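Local coordinates for protein rhodopsin (Todarodes pacificus, PDB 2Z73) that captures light through bound 11-cis retinal in the squid eye and signals its isomerisation through G proteins that activate phospholipase C, at residues Pro21-Phe26 against Glu290-Tyr295; Asn70-Asn75 against Phe153-Phe158; Tyr111-Gly116 against Trp166-Ile171; Met257-Ile262 against Val317-Phe322. All coordinates share one frame; numbering follows the deposited sequence.

Contact 1: residues Pro21-Phe26 against Glu290-Tyr295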
# COMPACT_ATOMS: atom_id res chain seq x y z
N PRO A 21 -0.83 22.67 21.75
CA PRO A 21 -1.05 24.12 21.64
C PRO A 21 -1.09 24.61 20.20
O PRO A 21 -1.87 25.49 19.85
CB PRO A 21 0.13 24.69 22.41
CG PRO A 21 0.34 23.68 23.48
CD PRO A 21 0.24 22.38 22.72
N HIS A 22 -0.25 24.02 19.36
CA HIS A 22 -0.19 24.41 17.97
C HIS A 22 -1.52 24.37 17.24
O HIS A 22 -1.83 25.28 16.47
CB HIS A 22 0.80 23.55 17.20
CG HIS A 22 0.74 23.78 15.73
ND1 HIS A 22 0.85 25.04 15.17
CD2 HIS A 22 0.51 22.93 14.69
CE1 HIS A 22 0.70 24.95 13.86
NE2 HIS A 22 0.49 23.69 13.55
N TRP A 23 -2.31 23.33 17.47
CA TRP A 23 -3.60 23.22 16.80
C TRP A 23 -4.66 24.09 17.47
O TRP A 23 -5.72 24.34 16.91
CB TRP A 23 -4.08 21.76 16.79
CG TRP A 23 -3.13 20.79 16.14
CD1 TRP A 23 -2.47 19.76 16.75
CD2 TRP A 23 -2.72 20.76 14.76
NE1 TRP A 23 -1.69 19.10 15.84
CE2 TRP A 23 -1.82 19.69 14.62
CE3 TRP A 23 -3.03 21.54 13.64
CZ2 TRP A 23 -1.22 19.37 13.40
CZ3 TRP A 23 -2.44 21.22 12.42
CH2 TRP A 23 -1.54 20.15 12.31
N ARG A 24 -4.34 24.57 18.66
CA ARG A 24 -5.26 25.39 19.44
C ARG A 24 -5.34 26.85 19.05
O ARG A 24 -6.30 27.52 19.38
CB ARG A 24 -4.88 25.25 20.91
CG ARG A 24 -5.06 23.84 21.41
CD ARG A 24 -4.06 23.44 22.47
NE ARG A 24 -4.18 24.20 23.70
CZ ARG A 24 -3.76 23.76 24.89
NH1 ARG A 24 -3.21 22.56 25.01
NH2 ARG A 24 -3.88 24.54 25.96
N GLU A 25 -4.33 27.35 18.36
CA GLU A 25 -4.34 28.76 18.00
C GLU A 25 -5.18 29.07 16.76
O GLU A 25 -5.42 30.23 16.44
CB GLU A 25 -2.91 29.25 17.79
CG GLU A 25 -2.34 28.91 16.44
CD GLU A 25 -0.87 29.17 16.37
OE1 GLU A 25 -0.38 29.51 15.27
OE2 GLU A 25 -0.19 29.04 17.40
N PHE A 26 -5.64 28.04 16.07
CA PHE A 26 -6.41 28.26 14.86
C PHE A 26 -7.90 28.38 15.09
O PHE A 26 -8.42 27.94 16.11
CB PHE A 26 -6.14 27.15 13.85
CG PHE A 26 -4.69 27.01 13.50
CD1 PHE A 26 -4.08 27.88 12.60
CD2 PHE A 26 -3.92 26.01 14.09
CE1 PHE A 26 -2.73 27.77 12.30
CE2 PHE A 26 -2.56 25.90 13.80
CZ PHE A 26 -1.97 26.78 12.90
N GLU A 290 4.74 27.30 11.38
CA GLU A 290 3.67 28.21 11.01
C GLU A 290 3.07 27.84 9.67
O GLU A 290 2.02 28.36 9.29
CB GLU A 290 4.13 29.68 11.00
CG GLU A 290 5.47 29.94 10.34
CD GLU A 290 6.64 29.68 11.27
OE1 GLU A 290 7.80 29.85 10.84
OE2 GLU A 290 6.40 29.31 12.44
N TRP A 291 3.74 26.94 8.96
CA TRP A 291 3.24 26.49 7.67
C TRP A 291 2.18 25.41 7.89
O TRP A 291 1.18 25.35 7.19
CB TRP A 291 4.38 25.91 6.83
CG TRP A 291 5.33 26.94 6.29
CD1 TRP A 291 5.14 28.29 6.27
CD2 TRP A 291 6.58 26.70 5.65
NE1 TRP A 291 6.20 28.91 5.65
CE2 TRP A 291 7.10 27.95 5.26
CE3 TRP A 291 7.32 25.54 5.37
CZ2 TRP A 291 8.33 28.09 4.60
CZ3 TRP A 291 8.54 25.67 4.71
CH2 TRP A 291 9.03 26.94 4.33
N VAL A 292 2.42 24.57 8.89
CA VAL A 292 1.52 23.48 9.21
C VAL A 292 0.18 23.95 9.74
O VAL A 292 -0.09 23.85 10.93
CB VAL A 292 2.15 22.52 10.23
CG1 VAL A 292 1.31 21.27 10.34
CG2 VAL A 292 3.56 22.17 9.81
N THR A 293 -0.65 24.48 8.85
CA THR A 293 -1.99 24.94 9.22
C THR A 293 -2.97 23.77 9.17
O THR A 293 -2.66 22.70 8.63
CB THR A 293 -2.50 25.99 8.23
OG1 THR A 293 -2.46 25.44 6.90
CG2 THR A 293 -1.65 27.25 8.28
N PRO A 294 -4.18 23.98 9.73
CA PRO A 294 -5.22 22.95 9.76
C PRO A 294 -5.39 22.22 8.42
O PRO A 294 -5.44 21.00 8.39
CB PRO A 294 -6.46 23.73 10.16
CG PRO A 294 -5.90 24.73 11.10
CD PRO A 294 -4.65 25.21 10.39
N TYR A 295 -5.45 22.98 7.32
CA TYR A 295 -5.59 22.40 5.98
C TYR A 295 -4.25 21.86 5.49
O TYR A 295 -4.19 20.88 4.76
CB TYR A 295 -6.09 23.43 4.97
CG TYR A 295 -7.48 23.96 5.22
CD1 TYR A 295 -7.73 25.34 5.16
CD2 TYR A 295 -8.54 23.11 5.53
CE1 TYR A 295 -9.00 25.85 5.41
CE2 TYR A 295 -9.83 23.62 5.78
CZ TYR A 295 -10.04 24.99 5.72
OH TYR A 295 -11.29 25.51 5.97
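The F26 side chain reaches P294 along most of its length. Its CB already lies against the proline ring, and F26 CG comes within 3.5 Å of P294 CG. Next along the ring, F26 CD1 is 3.5 Å from P294 CD. This same CD hangs over the middle of the phenyl face, 12° off the ring normal, a CH-pi contact; the opposite face is backed by CG of E25. Farther out, F26 CE1 brushes the methyl CG2 of T293 at 4.2 Å, and F26 CZ ends near the carbonyl oxygen of V292.

That oxygen is the polar point of the contact. H22 NE2 donates to V292 O over 2.7 Å, with an N-H...O angle of 142°; the acceptor lies close to the imidazole plane and the nitrogen lies in the carbonyl plane. H22 extends to it with CG anti to the backbone N (chi1 171°). Beside this bond, CH2 of W23 meets CG1 of V292 at 3.6 Å, while CD2 of H22 sits over the W23 indole.

V292 centres an inverse gamma turn, and T293 N-caps helix 294-306, its OG1 accepting from A296 N. The extracellular N-terminal segment is laid against the start of transmembrane helix 7. Since the acceptor is a main-chain oxygen, NE2 of H22 must carry the hydrogen, and the V292 side chain is left to pack on W23.

Contact 2: residues Asn70-Asn75 against Phe153-Phe158. With BOG (octyl beta-D-glucopyranoside), chain C.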
# COMPACT_ATOMS: atom_id res chain seq x y z
N ASN A 70 1.42 -14.50 -4.72
CA ASN A 70 0.11 -13.87 -4.57
C ASN A 70 -0.28 -13.69 -3.11
O ASN A 70 -1.19 -12.93 -2.80
CB ASN A 70 -0.95 -14.70 -5.29
CG ASN A 70 -0.98 -14.42 -6.76
OD1 ASN A 70 -1.65 -15.12 -7.51
ND2 ASN A 70 -0.28 -13.39 -7.18
N MET A 71 0.41 -14.40 -2.23
CA MET A 71 0.16 -14.27 -0.80
C MET A 71 0.47 -12.82 -0.43
O MET A 71 -0.25 -12.20 0.36
CB MET A 71 1.07 -15.23 -0.02
CG MET A 71 0.64 -16.71 -0.08
SD MET A 71 1.84 -17.88 0.65
CE MET A 71 1.96 -17.19 2.36
N PHE A 72 1.53 -12.27 -1.03
CA PHE A 72 1.92 -10.88 -0.77
C PHE A 72 0.74 -9.98 -1.13
O PHE A 72 0.42 -9.06 -0.39
CB PHE A 72 3.13 -10.46 -1.61
CG PHE A 72 4.39 -11.24 -1.32
CD1 PHE A 72 4.74 -11.58 -0.02
CD2 PHE A 72 5.23 -11.63 -2.36
CE1 PHE A 72 5.92 -12.31 0.24
CE2 PHE A 72 6.40 -12.35 -2.11
CZ PHE A 72 6.74 -12.69 -0.82
N ILE A 73 0.11 -10.25 -2.27
CA ILE A 73 -1.03 -9.47 -2.72
C ILE A 73 -2.15 -9.52 -1.68
O ILE A 73 -2.77 -8.51 -1.36
CB ILE A 73 -1.60 -9.99 -4.08
CG1 ILE A 73 -0.71 -9.52 -5.24
CG2 ILE A 73 -3.02 -9.48 -4.29
CD1 ILE A 73 -1.17 -10.02 -6.60
N ILE A 74 -2.39 -10.72 -1.16
CA ILE A 74 -3.42 -10.89 -0.16
C ILE A 74 -3.04 -10.09 1.08
O ILE A 74 -3.85 -9.33 1.62
CB ILE A 74 -3.62 -12.39 0.17
CG1 ILE A 74 -4.26 -13.09 -1.04
CG2 ILE A 74 -4.51 -12.57 1.40
CD1 ILE A 74 -4.33 -14.59 -0.94
N ASN A 75 -1.80 -10.26 1.53
CA ASN A 75 -1.30 -9.57 2.71
C ASN A 75 -1.49 -8.05 2.55
O ASN A 75 -1.88 -7.37 3.50
CB ASN A 75 0.18 -9.90 2.94
CG ASN A 75 0.72 -9.25 4.20
OD1 ASN A 75 0.35 -9.62 5.31
ND2 ASN A 75 1.60 -8.28 4.03
N PHE A 153 5.92 -17.21 3.17
CA PHE A 153 5.45 -17.20 4.55
C PHE A 153 6.43 -16.50 5.49
O PHE A 153 6.03 -15.69 6.32
CB PHE A 153 5.18 -18.63 5.02
CG PHE A 153 4.73 -18.72 6.45
CD1 PHE A 153 3.61 -18.01 6.89
CD2 PHE A 153 5.43 -19.50 7.36
CE1 PHE A 153 3.21 -18.08 8.23
CE2 PHE A 153 5.03 -19.58 8.70
CZ PHE A 153 3.91 -18.86 9.13
N ILE A 154 7.72 -16.81 5.36
CA ILE A 154 8.73 -16.18 6.22
C ILE A 154 8.79 -14.69 5.92
O ILE A 154 8.88 -13.87 6.82
CB ILE A 154 10.13 -16.80 5.99
CG1 ILE A 154 10.06 -18.32 6.13
CG2 ILE A 154 11.12 -16.23 6.99
CD1 ILE A 154 11.28 -19.03 5.57
N MET A 155 8.73 -14.34 4.64
CA MET A 155 8.77 -12.93 4.26
C MET A 155 7.64 -12.10 4.90
O MET A 155 7.91 -11.04 5.47
CB MET A 155 8.77 -12.81 2.72
CG MET A 155 10.16 -13.08 2.11
SD MET A 155 10.26 -13.62 0.38
CE MET A 155 10.43 -12.04 -0.47
N ILE A 156 6.40 -12.57 4.84
CA ILE A 156 5.32 -11.78 5.45
C ILE A 156 5.52 -11.68 6.97
O ILE A 156 5.20 -10.65 7.56
CB ILE A 156 3.91 -12.35 5.16
CG1 ILE A 156 3.64 -13.59 6.01
CG2 ILE A 156 3.78 -12.67 3.68
CD1 ILE A 156 2.24 -14.13 5.85
N ILE A 157 6.05 -12.73 7.59
CA ILE A 157 6.31 -12.70 9.02
C ILE A 157 7.29 -11.56 9.30
O ILE A 157 7.16 -10.85 10.30
CB ILE A 157 6.95 -14.02 9.54
CG1 ILE A 157 5.92 -15.15 9.49
CG2 ILE A 157 7.45 -13.82 10.96
CD1 ILE A 157 6.46 -16.47 10.02
N PHE A 158 8.27 -11.40 8.41
CA PHE A 158 9.22 -10.31 8.58
C PHE A 158 8.44 -9.01 8.45
O PHE A 158 8.60 -8.08 9.24
CB PHE A 158 10.31 -10.35 7.50
CG PHE A 158 11.03 -9.04 7.33
CD1 PHE A 158 11.79 -8.51 8.37
CD2 PHE A 158 10.91 -8.30 6.15
CE1 PHE A 158 12.42 -7.26 8.24
CE2 PHE A 158 11.53 -7.06 6.01
CZ PHE A 158 12.29 -6.54 7.06
C1 BOG C . 2.50 -15.96 -11.45
O1 BOG C . 3.07 -14.79 -11.05
C2 BOG C . 1.96 -15.56 -12.80
O2 BOG C . 0.96 -14.47 -12.73
C3 BOG C . 1.36 -16.81 -13.25
O3 BOG C . 0.88 -16.46 -14.49
C4 BOG C . 2.46 -17.95 -13.29
O4 BOG C . 1.90 -19.15 -13.72
C5 BOG C . 2.96 -18.29 -11.95
O5 BOG C . 3.53 -17.06 -11.53
C6 BOG C . 4.08 -19.42 -11.99
O6 BOG C . 4.53 -19.73 -10.57
C1' BOG C . 2.70 -14.79 -9.70
C2' BOG C . 3.57 -13.76 -9.17
C3' BOG C . 2.60 -12.82 -8.55
C4' BOG C . 3.22 -11.58 -8.85
C5' BOG C . 2.51 -10.61 -7.97
C6' BOG C . 2.63 -9.41 -8.73
C7' BOG C . 1.86 -8.46 -7.90
C8' BOG C . 1.43 -7.52 -8.88
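F72 turns the rim of its ring toward helix 153-158. One rim carbon, CD1 of F72, lies 4.0 Å from the methyl CG2 of I156, which sits at the edge, near the ring plane. At the far corner, F72 CZ meets the CE methyl of M155 at 3.8 Å. The sulfur is also at the edge: M155 SD stands 5.2 Å from the F72 centroid, 78° off the ring normal, a Met-aromatic contact. In M155 the bend at chi3 (91°) folds CE back, so the methyl lies next to CZ beside the sulfur, while CB lies alongside CE1 of F72.

These are the cytoplasmic ends of transmembrane helices 2 and 4 of the seven-helix receptor bundle, running roughly parallel with a crossing angle of -29° and short-segment axes 10.2 Å apart.

Toward the surface, M71 curls its CE methyl to 4.0 Å from the backbone N of F153. F153 sets out away from helix 70-75, and CD1 of I157 lies over one face of its ring, toward the rim. Deeper in the bundle, N75 points at helix 153-158; its OD1 accepts from W160 NE1, and its ND2 makes a weak bond to T125 OG1.

Contact 3: residues Tyr111-Gly116 against Trp166-Ile171. With RET (retinal), chain D.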
# COMPACT_ATOMS: atom_id res chain seq x y z
N TYR A 111 -6.06 3.94 16.87
CA TYR A 111 -6.28 4.50 15.54
C TYR A 111 -4.94 4.84 14.90
O TYR A 111 -4.60 4.30 13.85
CB TYR A 111 -7.14 5.75 15.64
CG TYR A 111 -7.46 6.40 14.32
CD1 TYR A 111 -8.75 6.34 13.78
CD2 TYR A 111 -6.49 7.13 13.62
CE1 TYR A 111 -9.07 6.98 12.58
CE2 TYR A 111 -6.80 7.77 12.42
CZ TYR A 111 -8.09 7.69 11.91
OH TYR A 111 -8.38 8.31 10.72
N GLY A 112 -4.19 5.73 15.52
CA GLY A 112 -2.91 6.13 14.97
C GLY A 112 -1.94 4.98 14.76
O GLY A 112 -1.25 4.94 13.75
N PHE A 113 -1.89 4.07 15.72
CA PHE A 113 -1.01 2.90 15.68
C PHE A 113 -1.36 1.95 14.52
O PHE A 113 -0.48 1.38 13.88
CB PHE A 113 -1.10 2.17 17.02
CG PHE A 113 -0.31 0.90 17.08
CD1 PHE A 113 1.03 0.87 16.72
CD2 PHE A 113 -0.90 -0.27 17.55
CE1 PHE A 113 1.78 -0.30 16.82
CE2 PHE A 113 -0.16 -1.45 17.66
CZ PHE A 113 1.19 -1.46 17.29
N ILE A 114 -2.66 1.78 14.28
CA ILE A 114 -3.14 0.93 13.22
C ILE A 114 -2.86 1.57 11.88
O ILE A 114 -2.53 0.90 10.89
CB ILE A 114 -4.66 0.69 13.36
CG1 ILE A 114 -4.93 -0.26 14.52
CG2 ILE A 114 -5.23 0.15 12.06
CD1 ILE A 114 -4.39 -1.66 14.30
N GLY A 115 -2.99 2.89 11.84
CA GLY A 115 -2.74 3.62 10.61
C GLY A 115 -1.29 3.47 10.22
O GLY A 115 -0.96 3.21 9.06
N GLY A 116 -0.40 3.61 11.21
CA GLY A 116 1.01 3.50 10.92
C GLY A 116 1.47 2.09 10.63
O GLY A 116 2.24 1.86 9.69
N TRP A 166 8.20 -0.64 13.98
CA TRP A 166 8.38 0.78 13.75
C TRP A 166 7.15 1.64 13.99
O TRP A 166 7.22 2.86 13.86
CB TRP A 166 8.91 1.00 12.33
CG TRP A 166 10.21 0.31 12.13
CD1 TRP A 166 10.52 -0.59 11.15
CD2 TRP A 166 11.37 0.39 12.97
NE1 TRP A 166 11.79 -1.09 11.34
CE2 TRP A 166 12.33 -0.50 12.45
CE3 TRP A 166 11.68 1.13 14.12
CZ2 TRP A 166 13.59 -0.67 13.04
CZ3 TRP A 166 12.93 0.96 14.71
CH2 TRP A 166 13.87 0.07 14.17
N ALA A 167 6.04 1.01 14.37
CA ALA A 167 4.83 1.76 14.63
C ALA A 167 4.44 1.71 16.10
O ALA A 167 3.66 2.53 16.57
CB ALA A 167 3.69 1.23 13.78
N ILE A 168 5.02 0.76 16.83
CA ILE A 168 4.67 0.62 18.24
C ILE A 168 5.39 1.56 19.20
O ILE A 168 5.02 1.66 20.37
CB ILE A 168 4.87 -0.84 18.70
CG1 ILE A 168 3.99 -1.11 19.92
CG2 ILE A 168 6.34 -1.12 19.00
CD1 ILE A 168 3.71 -2.58 20.16
N GLY A 169 6.41 2.26 18.70
CA GLY A 169 7.15 3.17 19.55
C GLY A 169 6.25 4.04 20.41
O GLY A 169 6.26 3.93 21.63
N PRO A 170 5.45 4.92 19.79
CA PRO A 170 4.55 5.80 20.53
C PRO A 170 3.65 5.09 21.54
O PRO A 170 3.15 5.71 22.49
CB PRO A 170 3.75 6.47 19.42
CG PRO A 170 4.75 6.56 18.33
CD PRO A 170 5.34 5.17 18.35
N ILE A 171 3.45 3.79 21.35
CA ILE A 171 2.62 3.03 22.28
C ILE A 171 3.33 2.92 23.61
O ILE A 171 2.70 2.82 24.66
CB ILE A 171 2.31 1.62 21.74
CG1 ILE A 171 1.44 1.73 20.49
CG2 ILE A 171 1.64 0.77 22.81
CD1 ILE A 171 0.10 2.40 20.72
C1 RET D . 5.66 8.44 7.11
C2 RET D . 6.20 8.61 5.67
C3 RET D . 5.33 8.04 4.56
C4 RET D . 4.92 6.58 4.83
C5 RET D . 4.39 6.36 6.25
C6 RET D . 4.71 7.18 7.29
C7 RET D . 4.17 6.96 8.70
C8 RET D . 2.84 7.17 9.09
C9 RET D . 2.14 6.94 10.36
C10 RET D . 0.84 7.25 10.30
C11 RET D . -0.22 7.13 11.28
C12 RET D . -1.54 7.48 11.15
C13 RET D . -2.35 8.20 10.09
C14 RET D . -3.70 8.31 10.23
C15 RET D . -4.56 9.00 9.26
C16 RET D . 6.84 8.36 8.09
C17 RET D . 4.92 9.78 7.45
C18 RET D . 3.51 5.14 6.28
C19 RET D . 2.87 6.36 11.56
C20 RET D . -1.57 8.78 8.89
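F113 pushes its ring into the bend where helix 149-167 ends, and here the packing is close. Its CE1 comes to 3.3 Å from CA of I168, and its CD1 to 3.1 Å from the carbonyl oxygen of A167, which lies at the ring edge near the plane. With CG anti to the backbone N (chi1 176°), F113 lies side by side with I168, both pointing the same way; F113 CE1 and I168 CB are 3.7 Å apart. I171 instead crosses the phenylalanine at about a right angle and sets its CG1 over one face, 4.0 Å from the centroid, as a CH-pi contact. No hydrogen bond joins the two segments; A167 O takes one from the hydroxyl of Y177, whose side chain also touches F113.

This is the extracellular half of transmembrane helices 3 and 4, beside the retinal pocket. The backbones come nearest at G116 and A167, with CA atoms 5.6 Å apart, and the CB methyl of A167 rests against G116 C. G116 CA also meets the retinal, 3.5 Å from C19, so backbone and polyene methyl touch directly. Y111 lies near C14, its hydroxyl hydrogen-bonded to N87 O and K305 NZ.

The outer part, on partly exposed residues, is looser: CD1 of I171 lies 3.9 Å from CB of F113, and the CD1 end of I168 is 4.0 Å from F113 CZ.

Contact 4: residues Met257-Ile262 against Val317-Phe322. With BOG (octyl beta-D-glucopyranoside), chain C; PLM (palmitic acid), chain F.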
# COMPACT_ATOMS: atom_id res chain seq x y z
N MET A 257 6.37 -9.74 -16.77
CA MET A 257 6.70 -8.34 -16.96
C MET A 257 5.49 -7.48 -16.64
O MET A 257 5.61 -6.46 -15.95
CB MET A 257 7.14 -8.09 -18.40
CG MET A 257 7.61 -6.66 -18.69
SD MET A 257 9.07 -6.16 -17.73
CE MET A 257 8.48 -4.70 -16.93
N ARG A 258 4.33 -7.89 -17.12
CA ARG A 258 3.11 -7.13 -16.87
C ARG A 258 2.84 -6.97 -15.38
O ARG A 258 2.48 -5.88 -14.92
CB ARG A 258 1.90 -7.80 -17.53
CG ARG A 258 0.68 -6.89 -17.52
CD ARG A 258 -0.54 -7.54 -18.13
NE ARG A 258 -1.66 -6.59 -18.19
CZ ARG A 258 -1.91 -5.80 -19.23
NH1 ARG A 258 -2.94 -4.97 -19.19
NH2 ARG A 258 -1.15 -5.86 -20.32
N LEU A 259 3.02 -8.05 -14.62
CA LEU A 259 2.80 -8.02 -13.19
C LEU A 259 3.82 -7.10 -12.53
O LEU A 259 3.50 -6.37 -11.59
CB LEU A 259 2.90 -9.43 -12.59
CG LEU A 259 1.69 -10.38 -12.56
CD1 LEU A 259 0.52 -9.69 -11.88
CD2 LEU A 259 1.30 -10.81 -13.96
N ALA A 260 5.06 -7.15 -13.01
CA ALA A 260 6.12 -6.32 -12.47
C ALA A 260 5.71 -4.87 -12.68
O ALA A 260 5.86 -4.03 -11.78
CB ALA A 260 7.42 -6.60 -13.18
N LYS A 261 5.21 -4.59 -13.87
CA LYS A 261 4.75 -3.25 -14.19
C LYS A 261 3.69 -2.86 -13.15
O LYS A 261 3.82 -1.84 -12.48
CB LYS A 261 4.15 -3.21 -15.59
CG LYS A 261 5.17 -3.09 -16.70
CD LYS A 261 4.51 -3.26 -18.06
CE LYS A 261 5.43 -2.83 -19.20
NZ LYS A 261 6.74 -3.54 -19.16
N ILE A 262 2.66 -3.69 -13.00
CA ILE A 262 1.61 -3.43 -12.02
C ILE A 262 2.21 -3.03 -10.68
O ILE A 262 1.84 -1.99 -10.11
CB ILE A 262 0.73 -4.68 -11.79
CG1 ILE A 262 0.10 -5.12 -13.11
CG2 ILE A 262 -0.37 -4.36 -10.79
CD1 ILE A 262 -0.68 -6.41 -13.01
N VAL A 317 -8.16 -3.08 -13.63
CA VAL A 317 -8.01 -2.55 -14.99
C VAL A 317 -6.75 -3.03 -15.70
O VAL A 317 -6.56 -2.74 -16.87
CB VAL A 317 -7.97 -1.01 -15.01
CG1 VAL A 317 -9.24 -0.45 -14.44
CG2 VAL A 317 -6.77 -0.50 -14.23
N SER A 318 -5.89 -3.76 -14.99
CA SER A 318 -4.64 -4.23 -15.59
C SER A 318 -4.22 -5.64 -15.25
O SER A 318 -3.26 -6.15 -15.81
CB SER A 318 -3.50 -3.31 -15.18
OG SER A 318 -3.26 -3.43 -13.79
N HIS A 319 -4.94 -6.29 -14.34
CA HIS A 319 -4.57 -7.65 -13.97
C HIS A 319 -5.49 -8.66 -14.66
O HIS A 319 -6.64 -8.84 -14.25
CB HIS A 319 -4.64 -7.81 -12.46
CG HIS A 319 -3.89 -8.99 -11.95
ND1 HIS A 319 -4.21 -10.28 -12.32
CD2 HIS A 319 -2.83 -9.08 -11.12
CE1 HIS A 319 -3.36 -11.12 -11.74
NE2 HIS A 319 -2.52 -10.41 -11.01
N PRO A 320 -4.99 -9.35 -15.70
CA PRO A 320 -5.74 -10.35 -16.47
C PRO A 320 -6.41 -11.47 -15.68
O PRO A 320 -7.64 -11.56 -15.67
CB PRO A 320 -4.70 -10.87 -17.47
CG PRO A 320 -3.42 -10.73 -16.72
CD PRO A 320 -3.57 -9.36 -16.09
N LYS A 321 -5.64 -12.32 -15.02
CA LYS A 321 -6.25 -13.40 -14.25
C LYS A 321 -7.27 -12.86 -13.27
O LYS A 321 -8.37 -13.40 -13.15
CB LYS A 321 -5.19 -14.21 -13.49
CG LYS A 321 -4.51 -15.28 -14.34
CD LYS A 321 -3.47 -16.05 -13.55
CE LYS A 321 -2.80 -17.11 -14.41
NZ LYS A 321 -1.76 -17.87 -13.66
N PHE A 322 -6.92 -11.78 -12.58
CA PHE A 322 -7.82 -11.17 -11.61
C PHE A 322 -9.07 -10.65 -12.29
O PHE A 322 -10.19 -10.83 -11.79
CB PHE A 322 -7.12 -10.03 -10.88
CG PHE A 322 -7.98 -9.35 -9.85
CD1 PHE A 322 -8.50 -10.06 -8.78
CD2 PHE A 322 -8.26 -7.99 -9.95
CE1 PHE A 322 -9.27 -9.43 -7.82
CE2 PHE A 322 -9.03 -7.35 -8.99
CZ PHE A 322 -9.54 -8.08 -7.92
C1 BOG C . 2.50 -15.96 -11.45
O1 BOG C . 3.07 -14.79 -11.05
C2 BOG C . 1.96 -15.56 -12.80
O2 BOG C . 0.96 -14.47 -12.73
C3 BOG C . 1.36 -16.81 -13.25
O3 BOG C . 0.88 -16.46 -14.49
C4 BOG C . 2.46 -17.95 -13.29
O4 BOG C . 1.90 -19.15 -13.72
C5 BOG C . 2.96 -18.29 -11.95
O5 BOG C . 3.53 -17.06 -11.53
C6 BOG C . 4.08 -19.42 -11.99
O6 BOG C . 4.53 -19.73 -10.57
C1' BOG C . 2.70 -14.79 -9.70
C2' BOG C . 3.57 -13.76 -9.17
C3' BOG C . 2.60 -12.82 -8.55
C4' BOG C . 3.22 -11.58 -8.85
C5' BOG C . 2.51 -10.61 -7.97
C6' BOG C . 2.63 -9.41 -8.73
C7' BOG C . 1.86 -8.46 -7.90
C8' BOG C . 1.43 -7.52 -8.88
C1 PLM F . -12.73 -0.90 -13.81
O2 PLM F . -11.90 -1.71 -13.41
C2 PLM F . -13.26 0.17 -12.86
C3 PLM F . -13.89 -0.38 -11.57
C4 PLM F . -14.72 0.68 -10.89
C5 PLM F . -14.11 1.11 -9.59
C6 PLM F . -14.97 2.17 -8.94
C7 PLM F . -14.23 3.49 -8.91
C8 PLM F . -15.06 4.60 -8.26
C9 PLM F . -14.17 5.64 -7.60
CA PLM F . -14.53 7.04 -8.03
CB PLM F . -13.37 7.98 -7.78
CC PLM F . -13.83 9.42 -7.69
CD PLM F . -12.66 10.34 -7.44
CE PLM F . -12.58 11.39 -8.53
CF PLM F . -11.32 11.24 -9.38
CG PLM F . -11.25 12.30 -10.48
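R258 supplies the hydrogen bond between the two segments: its NE donates to the carbonyl oxygen of S318 over 2.9 Å, almost straight at 170°. The oxygen lies in the guanidinium plane, while the donor is tilted 18° from the carbonyl plane. An extended chain from CG to NE carries the group across, sliding past P320, with P320 CD 4.0 Å from R258 NE. Within 317-322, H319 ND1 accepts from F322 N at 3.1 Å, an N-cap bond at the start of helix 320-329. The hydroxyl of S318 turns back to I314 O.

Van der Waals contacts lie beside these bonds. I262 sends CD1 to 3.9 Å from CD2 of H319, the two side chains crossing at about a right angle, and its CG1 lies near S318 OG. CD1 of L259 also approaches the imidazole, obliquely.

The octyl tail of a bound glucoside runs past L259 and I262, and K321 NZ gives a weak hydrogen bond to its sugar O3; CG1 of V317 touches the carboxyl end of a palmitic acid.

The arrangement joins the cytoplasmic end of transmembrane helix 6 to the turn between helix 7 and the amphipathic helix 8, as in rhodopsin-family receptors.

Overall arrangement
Contact 1 sits on the extracellular side, across the chain's centre from contacts 2 and 4, whose nearest atoms are about 5 Å apart and which share the octyl glucoside. Contact 3, beside the retinal, lies between, its centre about 23 Å from that of contact 1. Contacts 2 and 3 both use helix 149-167, near its cytoplasmic and extracellular ends, and pair it with helices 70-87 and 104-138 by apolar packing without a direct hydrogen bond. Contacts 1 and 4 occupy the two ends of the bundle, where chain turns offer main-chain oxygens to a histidine or an arginine. Contact 4 is the most buried; the other three are partly buried.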